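Local coordinates for uncharacterized protein (PDB 3QOO) that is of unknown function but adopts a hot-dog fold and may act as a thioesterase on acyl-CoA substrates, at residues N30-K33 with A34-E37; E37-T41 with A42-E46; L51-E54 with I55-K59. One frame throughout, in Å; residues are numbered along the deposited sequence.

Contact 1: N30-K33 with A34-E37; sequences NRSK and ALEE
Lys33 and Glu36 run side by side and point the same way, their ends joined in a salt bridge of 3.2 Å between Lys33 NZ and Glu36 OE2. The ammonium group does not lie level with the carboxylate; it meets OE2 from above, 56° out of the carboxylate plane. In Lys33 a bend at its last torsion (chi4 63°) turns NZ toward the carboxylate at the end of an otherwise stretched chain, while Glu36 is extended beyond CG. Both residues are exposed, so solvent probably screens the pair. Asn30 and Leu35 are set quite differently, crossing at about a right angle, with Asn30 CB 3.8 Å from Leu35 CB and the amide carried past that methylene toward the leucine carbonyl. Between these pairs the backbone makes a short 3-10 turn at Lys33 and Ala34, within the loop that leads from strand 15-21 to helix 41-56 of the hot-dog fold; Leu35 N closes it on Ser32 O at 3.0 Å. Ser32 turns its hydroxyl to the same side as Leu35, OG lying 3.5 Å from Leu35 CG, and CB packs on the same branch point. A water bridges the start of the turn, donating to Ser32 OG at 2.6 Å and accepting from Ala34 N at 2.7 Å. Asn30 ND2 gives weak hydrogen bonds to Thr27 O and Phe38 O. On the second subunit, Val65 packs against Ala34 and Ser66 against Leu35.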
ATOM      1  N   ASN A  30       1.745 -10.181  -1.904  1.00 17.79           N
ATOM      2  CA  ASN A  30       1.104 -10.225  -3.244  1.00 18.10           C
ATOM      3  C   ASN A  30      -0.248 -10.974  -3.262  1.00 19.06           C
ATOM      4  O   ASN A  30      -1.031 -10.835  -4.222  1.00 18.99           O
ATOM      5  CB  ASN A  30       2.053 -10.875  -4.286  1.00 18.10           C
ATOM      6  CG  ASN A  30       3.088  -9.899  -4.846  1.00 17.54           C
ATOM      7  OD1 ASN A  30       2.707  -8.822  -5.339  1.00 19.21           O
ATOM      8  ND2 ASN A  30       4.389 -10.288  -4.832  1.00 16.00           N
ATOM      9  N   ARG A  31      -0.464 -11.818  -2.251  1.00 19.25           N
ATOM     10  CA  ARG A  31      -1.713 -12.603  -2.124  1.00 19.90           C
ATOM     11  C   ARG A  31      -2.014 -13.385  -3.412  1.00 20.58           C
ATOM     12  O   ARG A  31      -3.160 -13.485  -3.882  1.00 20.88           O
ATOM     13  CB  ARG A  31      -2.886 -11.686  -1.728  1.00 20.89           C
ATOM     14  CG  ARG A  31      -2.628 -10.806  -0.488  1.00 23.43           C
ATOM     15  CD  ARG A  31      -2.096 -11.593   0.699  1.00 25.39           C
ATOM     16  NE  ARG A  31      -2.966 -12.686   1.103  1.00 28.88           N
ATOM     17  CZ  ARG A  31      -3.720 -12.725   2.209  1.00 30.62           C
ATOM     18  NH1 ARG A  31      -4.467 -13.810   2.458  1.00 32.62           N
ATOM     19  NH2 ARG A  31      -3.750 -11.699   3.068  1.00 32.24           N
ATOM     20  N   SER A  32      -0.955 -13.963  -3.963  1.00 20.46           N
ATOM     21  CA  SER A  32      -0.996 -14.691  -5.236  1.00 22.12           C
ATOM     22  C   SER A  32       0.235 -15.592  -5.321  1.00 22.75           C
ATOM     23  O   SER A  32       1.379 -15.110  -5.374  1.00 22.86           O
ATOM     24  CB  SER A  32      -0.978 -13.711  -6.401  1.00 22.13           C
ATOM     25  OG  SER A  32      -0.905 -14.435  -7.610  1.00 23.83           O
ATOM     26  N   LYS A  33       0.022 -16.903  -5.291  1.00 24.42           N
ATOM     27  CA  LYS A  33       1.157 -17.821  -5.337  1.00 25.15           C
ATOM     28  C   LYS A  33       2.069 -17.549  -6.535  1.00 23.95           C
ATOM     29  O   LYS A  33       3.315 -17.604  -6.428  1.00 25.11           O
ATOM     30  CB  LYS A  33       0.667 -19.262  -5.439  1.00 26.00           C
ATOM     31  CG  LYS A  33       1.821 -20.265  -5.492  1.00 29.47           C
ATOM     32  CD  LYS A  33       1.392 -21.664  -5.094  1.00 32.31           C
ATOM     33  CE  LYS A  33       2.550 -22.413  -4.456  1.00 33.47           C
ATOM     34  NZ  LYS A  33       2.963 -21.735  -3.190  1.00 35.27           N
ATOM     35  N   ALA A  34       1.451 -17.258  -7.675  1.00 22.53           N
ATOM     36  CA  ALA A  34       2.186 -17.011  -8.925  1.00 20.26           C
ATOM     37  C   ALA A  34       3.175 -15.836  -8.822  1.00 19.84           C
ATOM     38  O   ALA A  34       4.098 -15.732  -9.634  1.00 21.42           O
ATOM     39  CB  ALA A  34       1.197 -16.726 -10.037  1.00 20.69           C
ATOM     40  N   LEU A  35       2.983 -14.938  -7.854  1.00 18.20           N
ATOM     41  CA  LEU A  35       3.818 -13.741  -7.728  1.00 17.55           C
ATOM     42  C   LEU A  35       4.798 -13.823  -6.574  1.00 17.08           C
ATOM     43  O   LEU A  35       5.278 -12.803  -6.125  1.00 17.43           O
ATOM     44  CB  LEU A  35       2.898 -12.537  -7.570  1.00 17.44           C
ATOM     45  CG  LEU A  35       1.818 -12.428  -8.658  1.00 17.18           C
ATOM     46  CD1 LEU A  35       1.061 -11.143  -8.503  1.00 16.95           C
ATOM     47  CD2 LEU A  35       2.438 -12.559 -10.084  1.00 18.22           C
ATOM     48  N   GLU A  36       5.150 -15.032  -6.155  1.00 16.92           N
ATOM     49  CA  GLU A  36       6.003 -15.237  -5.013  1.00 16.65           C
ATOM     50  C   GLU A  36       7.448 -14.803  -5.242  1.00 14.13           C
ATOM     51  O   GLU A  36       8.207 -14.746  -4.280  1.00 15.31           O
ATOM     52  CB  GLU A  36       6.061 -16.734  -4.710  1.00 19.05           C
ATOM     53  CG  GLU A  36       4.841 -17.439  -4.240  1.00 24.23           C
ATOM     54  CD  GLU A  36       5.142 -18.938  -4.097  1.00 25.81           C
ATOM     55  OE1 GLU A  36       5.379 -19.642  -5.121  1.00 30.89           O
ATOM     56  OE2 GLU A  36       5.149 -19.422  -2.958  1.00 31.12           O
ATOM     57  N   GLU A  37       7.848 -14.536  -6.476  1.00 13.38           N
ATOM     58  CA  GLU A  37       9.247 -14.238  -6.787  1.00 13.40           C
ATOM     59  C   GLU A  37       9.636 -12.792  -6.525  1.00 12.89           C
ATOM     60  O   GLU A  37      10.812 -12.506  -6.517  1.00 14.95           O
ATOM     61  CB  GLU A  37       9.625 -14.584  -8.241  1.00 15.63           C
ATOM     62  CG  GLU A  37      10.031 -16.007  -8.425  1.00 19.37           C
ATOM     63  CD  GLU A  37      10.686 -16.321  -9.752  1.00 20.92           C
ATOM     64  OE1 GLU A  37      11.701 -15.699 -10.127  1.00 24.81           O
ATOM     65  OE2 GLU A  37      10.255 -17.278 -10.390  1.00 25.14           O
TER
HETATM   66  O   HOH W   1      -1.182 -17.015  -7.966  1.00 46.98           O

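Contact 2: E37-T41 with A42-E46; sequences EFMST and AAFLE
Met39, present as selenomethionine, lies against Phe44 and Ala43 at the start of helix 41-56. Its CB is 4.0 Å from Phe44 CE2, at the rim of the ring. CG stands anti to the backbone N (chi1 -179°), which carries the chain over the aromatic face: this methylene makes a CH-pi contact, 4.0 Å from the Phe44 ring centroid, and also touches Ala43 CB at 3.6 Å. SE follows above the same ring, 3.8 Å from the Phe44 centroid and only 15° off the ring normal, a Met-aromatic contact made over the face. A bend at chi3 then turns the terminal CE back to Ala43 CB, 4.0 Å away; the chain thus touches both the ring and the alanine methyl. Thr41 CA lies at the edge of the same ring, near its plane.

Ser40, the next residue, is the N-cap. Its OG, placed between the backbone N and carbonyl carbon, accepts from Ala43 N at 3.0 Å, and its carbonyl O takes the Phe44 N-H in a nearly straight bond of 167°. The hydroxyl is also hydrogen-bonded to Thr29 OG1, which ties the cap to an earlier part of the same loop. Val73 and Asn75 of strand 64-75 and Val112 and Ala113 of strand 110-123 pack round Phe44. The helix start is thus gripped in two ways: polar atoms of Ser40 satisfy amides of the first turn in a buried setting, while the polarisable selenium and its CH2 neighbour meet the pi cloud, probably largely through dispersion.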
ATOM      1  N   GLU A  37       7.848 -14.536  -6.476  1.00 13.38           N
ATOM      2  CA  GLU A  37       9.247 -14.238  -6.787  1.00 13.40           C
ATOM      3  C   GLU A  37       9.636 -12.792  -6.525  1.00 12.89           C
ATOM      4  O   GLU A  37      10.812 -12.506  -6.517  1.00 14.95           O
ATOM      5  CB  GLU A  37       9.625 -14.584  -8.241  1.00 15.63           C
ATOM      6  CG  GLU A  37      10.031 -16.007  -8.425  1.00 19.37           C
ATOM      7  CD  GLU A  37      10.686 -16.321  -9.752  1.00 20.92           C
ATOM      8  OE1 GLU A  37      11.701 -15.699 -10.127  1.00 24.81           O
ATOM      9  OE2 GLU A  37      10.255 -17.278 -10.390  1.00 25.14           O
ATOM     10  N   PHE A  38       8.704 -11.881  -6.346  1.00 11.23           N
ATOM     11  CA  PHE A  38       9.088 -10.475  -6.246  1.00 11.48           C
ATOM     12  C   PHE A  38       8.268  -9.687  -5.250  1.00 10.70           C
ATOM     13  O   PHE A  38       7.194 -10.094  -4.813  1.00 11.20           O
ATOM     14  CB  PHE A  38       9.081  -9.844  -7.640  1.00 11.48           C
ATOM     15  CG  PHE A  38       7.780  -9.998  -8.389  1.00 13.48           C
ATOM     16  CD1 PHE A  38       6.764  -9.077  -8.226  1.00 16.23           C
ATOM     17  CD2 PHE A  38       7.626 -11.019  -9.302  1.00 15.56           C
ATOM     18  CE1 PHE A  38       5.611  -9.189  -8.943  1.00 19.86           C
ATOM     19  CE2 PHE A  38       6.474 -11.149 -10.019  1.00 18.40           C
ATOM     20  CZ  PHE A  38       5.460 -10.247  -9.850  1.00 19.88           C
HETATM   21  N   MSE A  39       8.810  -8.541  -4.879  1.00  9.70           N
HETATM   22  CA  MSE A  39       8.261  -7.732  -3.808  1.00  8.85           C
HETATM   23  C   MSE A  39       6.874  -7.201  -4.157  1.00  9.33           C
HETATM   24  O   MSE A  39       6.635  -6.730  -5.274  1.00  9.45           O
HETATM   25  CB  MSE A  39       9.221  -6.566  -3.551  1.00  9.19           C
HETATM   26  CG  MSE A  39       8.789  -5.614  -2.422  1.00  9.76           C
HETATM   27 SE   MSE A  39      10.180  -4.335  -1.907  0.79 10.81          SE
HETATM   28  CE  MSE A  39      10.578  -5.340  -0.476  1.00 15.83           C
ATOM     29  N   SER A  40       5.966  -7.253  -3.185  1.00  9.18           N
ATOM     30  CA  SER A  40       4.574  -6.815  -3.355  1.00  9.12           C
ATOM     31  C   SER A  40       4.420  -5.310  -3.202  1.00  8.76           C
ATOM     32  O   SER A  40       5.248  -4.600  -2.605  1.00  9.33           O
ATOM     33  CB  SER A  40       3.713  -7.468  -2.304  1.00  9.77           C
ATOM     34  OG  SER A  40       3.959  -6.895  -1.041  1.00 11.58           O
ATOM     35  N   THR A  41       3.311  -4.802  -3.702  1.00  7.97           N
ATOM     36  CA  THR A  41       2.990  -3.401  -3.524  1.00  8.27           C
ATOM     37  C   THR A  41       2.866  -3.038  -2.053  1.00  8.94           C
ATOM     38  O   THR A  41       3.329  -1.978  -1.642  1.00  9.32           O
ATOM     39  CB  THR A  41       1.710  -3.039  -4.250  1.00  8.81           C
ATOM     40  OG1 THR A  41       1.812  -3.513  -5.603  1.00 10.05           O
ATOM     41  CG2 THR A  41       1.495  -1.523  -4.273  1.00  9.90           C
ATOM     42  N   ALA A  42       2.277  -3.917  -1.254  1.00  8.77           N
ATOM     43  CA  ALA A  42       2.139  -3.671   0.174  1.00  8.83           C
ATOM     44  C   ALA A  42       3.504  -3.508   0.827  1.00  8.89           C
ATOM     45  O   ALA A  42       3.685  -2.655   1.720  1.00  9.94           O
ATOM     46  CB  ALA A  42       1.377  -4.803   0.871  1.00 10.58           C
ATOM     47  N   ALA A  43       4.486  -4.297   0.400  1.00  8.77           N
ATOM     48  CA  ALA A  43       5.838  -4.187   0.936  1.00  9.54           C
ATOM     49  C   ALA A  43       6.468  -2.860   0.566  1.00  9.43           C
ATOM     50  O   ALA A  43       7.149  -2.246   1.394  1.00 10.16           O
ATOM     51  CB  ALA A  43       6.700  -5.338   0.448  1.00 10.78           C
ATOM     52  N   PHE A  44       6.332  -2.429  -0.673  1.00  8.67           N
ATOM     53  CA  PHE A  44       6.816  -1.099  -1.054  1.00  8.14           C
ATOM     54  C   PHE A  44       6.189  -0.034  -0.189  1.00  8.31           C
ATOM     55  O   PHE A  44       6.873   0.889   0.279  1.00  9.83           O
ATOM     56  CB  PHE A  44       6.548  -0.796  -2.526  1.00  8.98           C
ATOM     57  CG  PHE A  44       7.453  -1.518  -3.471  1.00  8.56           C
ATOM     58  CD1 PHE A  44       8.758  -1.141  -3.634  1.00 10.28           C
ATOM     59  CD2 PHE A  44       6.981  -2.528  -4.272  1.00 11.01           C
ATOM     60  CE1 PHE A  44       9.594  -1.783  -4.493  1.00 11.14           C
ATOM     61  CE2 PHE A  44       7.818  -3.172  -5.167  1.00 10.16           C
ATOM     62  CZ  PHE A  44       9.123  -2.802  -5.276  1.00 11.32           C
ATOM     63  N   LEU A  45       4.887  -0.156   0.061  1.00  8.58           N
ATOM     64  CA  LEU A  45       4.174   0.814   0.876  1.00  9.90           C
ATOM     65  C   LEU A  45       4.671   0.801   2.330  1.00  9.69           C
ATOM     66  O   LEU A  45       4.938   1.858   2.911  1.00  9.86           O
ATOM     67  CB  LEU A  45       2.672   0.562   0.786  1.00 11.18           C
ATOM     68  CG  LEU A  45       1.748   1.760   0.985  1.00 14.65           C
ATOM     69  CD1 LEU A  45       0.367   1.435   0.484  1.00 18.63           C
ATOM     70  CD2 LEU A  45       1.694   2.229   2.416  1.00 15.28           C
ATOM     71  N   GLU A  46       4.799  -0.375   2.922  1.00  9.78           N
ATOM     72  CA  GLU A  46       5.256  -0.483   4.294  1.00 10.71           C
ATOM     73  C   GLU A  46       6.622   0.208   4.465  1.00 10.44           C
ATOM     74  O   GLU A  46       6.887   0.882   5.464  1.00 10.69           O
ATOM     75  CB  GLU A  46       5.359  -1.955   4.687  1.00 12.77           C
ATOM     76  CG  GLU A  46       5.826  -2.156   6.095  1.00 16.97           C
ATOM     77  CD  GLU A  46       6.029  -3.606   6.456  1.00 22.51           C
ATOM     78  OE1 GLU A  46       5.591  -4.487   5.683  1.00 24.45           O
ATOM     79  OE2 GLU A  46       6.621  -3.844   7.530  1.00 27.15           O
TER

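Contact 3: L51-E54 with I55-K59; sequences LAVE and ILDHK
The chi1 of 72° in His58 puts CG between its backbone N and carbonyl carbon, and chi2 near -82° turns the imidazole edge back along the chain, bringing ND1 to 2.9 Å from Glu54 O, which lies near the ring plane. In Asp57, by contrast, CG stands opposite the carbonyl carbon, and the Asp57 and Val53 side chains cross obliquely, Asp57 CG being 4.0 Å from Val53 CG1. A water fills the angle between the helix end and the ring: it donates to Val53 O, accepts from His58 N at 2.9 Å, and lies at the imidazole edge, 2.8 Å from His58 ND1. Val53 O thereby serves two donors, since Asp57 N also bonds to it at 3.0 Å with a nearly straight N-H (171°). These links lie near the end of helix 41-56, where a 3-10 turn covers residues 57-59. Just before, Leu56 N bonds to Ala52 O and Ile55 N to Leu51 O, with a weak second bond from Ile55 N to Ala52 O. The apolar chains also lie against these carbonyls: Ile55 CG1 is 3.3 Å from Leu51 O, and Leu56 CG is 3.4 Å from Ala52 O. Asp57 OD1 finds a hydrogen bond with Ser66 OG at the start of strand 64-75, and Glu54 OE2 pairs with Gln50 NE2 one turn back on the helix. Toward the sheet, Leu51 and Ile55 pack on Val89 of strand 84-95 and on Arg16 of strand 15-21, while Ala52, Val53 and Leu56 meet Arg119 of strand 110-123, laying this end of the hot-dog helix across the sheet.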
ATOM      1  N   LEU A  51      10.132   4.835   6.332  1.00 10.23           N
ATOM      2  CA  LEU A  51      11.023   5.974   6.102  1.00 10.14           C
ATOM      3  C   LEU A  51      10.355   7.302   6.353  1.00  9.95           C
ATOM      4  O   LEU A  51      10.985   8.200   6.904  1.00 10.76           O
ATOM      5  CB  LEU A  51      11.580   5.947   4.691  1.00 12.05           C
ATOM      6  CG  LEU A  51      12.817   5.120   4.476  1.00 13.68           C
ATOM      7  CD1 LEU A  51      13.195   5.143   3.018  1.00 15.94           C
ATOM      8  CD2 LEU A  51      13.942   5.595   5.330  1.00 14.94           C
ATOM      9  N   ALA A  52       9.091   7.452   5.964  1.00 10.19           N
ATOM     10  CA  ALA A  52       8.398   8.708   6.189  1.00  9.96           C
ATOM     11  C   ALA A  52       8.325   8.981   7.687  1.00  9.61           C
ATOM     12  O   ALA A  52       8.526  10.117   8.122  1.00 11.14           O
ATOM     13  CB  ALA A  52       7.002   8.638   5.567  1.00 10.81           C
ATOM     14  N   VAL A  53       8.026   7.955   8.472  1.00  9.88           N
ATOM     15  CA  VAL A  53       7.966   8.130   9.918  1.00 10.38           C
ATOM     16  C   VAL A  53       9.358   8.482  10.446  1.00 10.08           C
ATOM     17  O   VAL A  53       9.495   9.349  11.337  1.00 10.93           O
ATOM     18  CB  VAL A  53       7.421   6.852  10.595  1.00 11.22           C
ATOM     19  CG1 VAL A  53       7.587   6.893  12.111  1.00 12.68           C
ATOM     20  CG2 VAL A  53       5.948   6.653  10.266  1.00 11.86           C
ATOM     21  N   GLU A  54      10.406   7.835   9.948  1.00 10.70           N
ATOM     22  CA  GLU A  54      11.785   8.171  10.343  1.00 12.03           C
ATOM     23  C   GLU A  54      12.188   9.604  10.000  1.00 10.96           C
ATOM     24  O   GLU A  54      13.025  10.181  10.687  1.00 12.70           O
ATOM     25  CB  GLU A  54      12.788   7.159   9.749  1.00 13.26           C
ATOM     26  CG  GLU A  54      12.679   5.793  10.422  1.00 16.82           C
ATOM     27  CD  GLU A  54      13.573   4.721   9.845  1.00 21.50           C
ATOM     28  OE1 GLU A  54      14.465   5.073   9.017  1.00 25.28           O
ATOM     29  OE2 GLU A  54      13.366   3.529  10.246  1.00 22.84           O
ATOM     30  N   ILE A  55      11.626  10.185   8.957  1.00 10.95           N
ATOM     31  CA  ILE A  55      11.938  11.557   8.606  1.00 12.09           C
ATOM     32  C   ILE A  55      11.195  12.518   9.509  1.00 12.17           C
ATOM     33  O   ILE A  55      11.764  13.504   9.971  1.00 13.49           O
ATOM     34  CB  ILE A  55      11.557  11.837   7.128  1.00 11.86           C
ATOM     35  CG1 ILE A  55      12.442  11.034   6.179  1.00 12.73           C
ATOM     36  CG2 ILE A  55      11.620  13.326   6.801  1.00 13.52           C
ATOM     37  CD1 ILE A  55      11.923  10.905   4.801  1.00 14.67           C
ATOM     38  N   LEU A  56       9.908  12.272   9.756  1.00 12.13           N
ATOM     39  CA  LEU A  56       9.064  13.279  10.390  1.00 12.37           C
ATOM     40  C   LEU A  56       9.013  13.221  11.907  1.00 11.71           C
ATOM     41  O   LEU A  56       9.104  14.243  12.551  1.00 12.77           O
ATOM     42  CB  LEU A  56       7.627  13.167   9.912  1.00 11.81           C
ATOM     43  CG  LEU A  56       7.404  13.303   8.395  1.00 13.86           C
ATOM     44  CD1 LEU A  56       5.918  13.196   8.116  1.00 14.05           C
ATOM     45  CD2 LEU A  56       7.953  14.627   7.861  1.00 15.33           C
ATOM     46  N   ASP A  57       8.827  12.044  12.491  1.00 10.99           N
ATOM     47  CA  ASP A  57       8.273  12.026  13.852  1.00 11.75           C
ATOM     48  C   ASP A  57       9.251  12.550  14.884  1.00 12.00           C
ATOM     49  O   ASP A  57       8.851  13.242  15.826  1.00 12.48           O
ATOM     50  CB  ASP A  57       7.712  10.649  14.223  1.00 12.70           C
ATOM     51  CG  ASP A  57       6.389  10.390  13.549  1.00 13.50           C
ATOM     52  OD1 ASP A  57       6.201  10.852  12.422  1.00 15.62           O
ATOM     53  OD2 ASP A  57       5.505   9.817  14.165  1.00 17.75           O
ATOM     54  N   HIS A  58      10.543  12.283  14.693  1.00 12.64           N
ATOM     55  CA  HIS A  58      11.540  12.748  15.664  1.00 13.81           C
ATOM     56  C   HIS A  58      11.685  14.268  15.618  1.00 14.27           C
ATOM     57  O   HIS A  58      12.266  14.849  16.530  1.00 17.31           O
ATOM     58  CB  HIS A  58      12.881  12.016  15.508  1.00 15.19           C
ATOM     59  CG  HIS A  58      13.652  12.405  14.286  1.00 15.45           C
ATOM     60  ND1 HIS A  58      13.397  11.863  13.037  1.00 16.06           N
ATOM     61  CD2 HIS A  58      14.697  13.256  14.123  1.00 17.56           C
ATOM     62  CE1 HIS A  58      14.243  12.388  12.163  1.00 16.79           C
ATOM     63  NE2 HIS A  58      15.055  13.220  12.802  1.00 18.43           N
ATOM     64  N   LYS A  59      11.194  14.907  14.564  1.00 13.56           N
ATOM     65  CA  LYS A  59      11.197  16.360  14.446  1.00 13.87           C
ATOM     66  C   LYS A  59       9.970  17.017  15.051  1.00 13.10           C
ATOM     67  O   LYS A  59       9.920  18.255  15.101  1.00 13.54           O
ATOM     68  CB  LYS A  59      11.325  16.772  12.978  1.00 15.82           C
ATOM     69  CG  LYS A  59      12.561  16.238  12.271  1.00 19.60           C
ATOM     70  CD  LYS A  59      13.831  16.759  12.840  1.00 24.46           C
ATOM     71  CE  LYS A  59      13.940  18.270  12.712  1.00 26.38           C
ATOM     72  NZ  LYS A  59      15.298  18.731  13.094  1.00 29.28           N
TER
HETATM   73  O   HOH W   2      11.353   9.894  13.292  1.00 13.37           O

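Overall arrangement
After strand 15-21 the chain enters a long loop, where contact 1 closes a tight turn. Contact 2 follows directly, sharing Glu37, and carries the loop into helix 41-56; the two touch where Asn30 lies against Phe38 and Ser40. Contact 3 comes at the far end of that helix, about 21 Å from contact 2 and 31 Å from contact 1 between centres, across the middle of the chain. All three follow in series, without nesting or crossing. All reach the second subunit, contacts 1 and 2 notably through salt bridges between Arg31 and Glu46 of opposite copies, contact 3 through Val53 on Arg31 of the other copy, and contacts 2 and 3 set opposite ends of the helix against the antiparallel sheet.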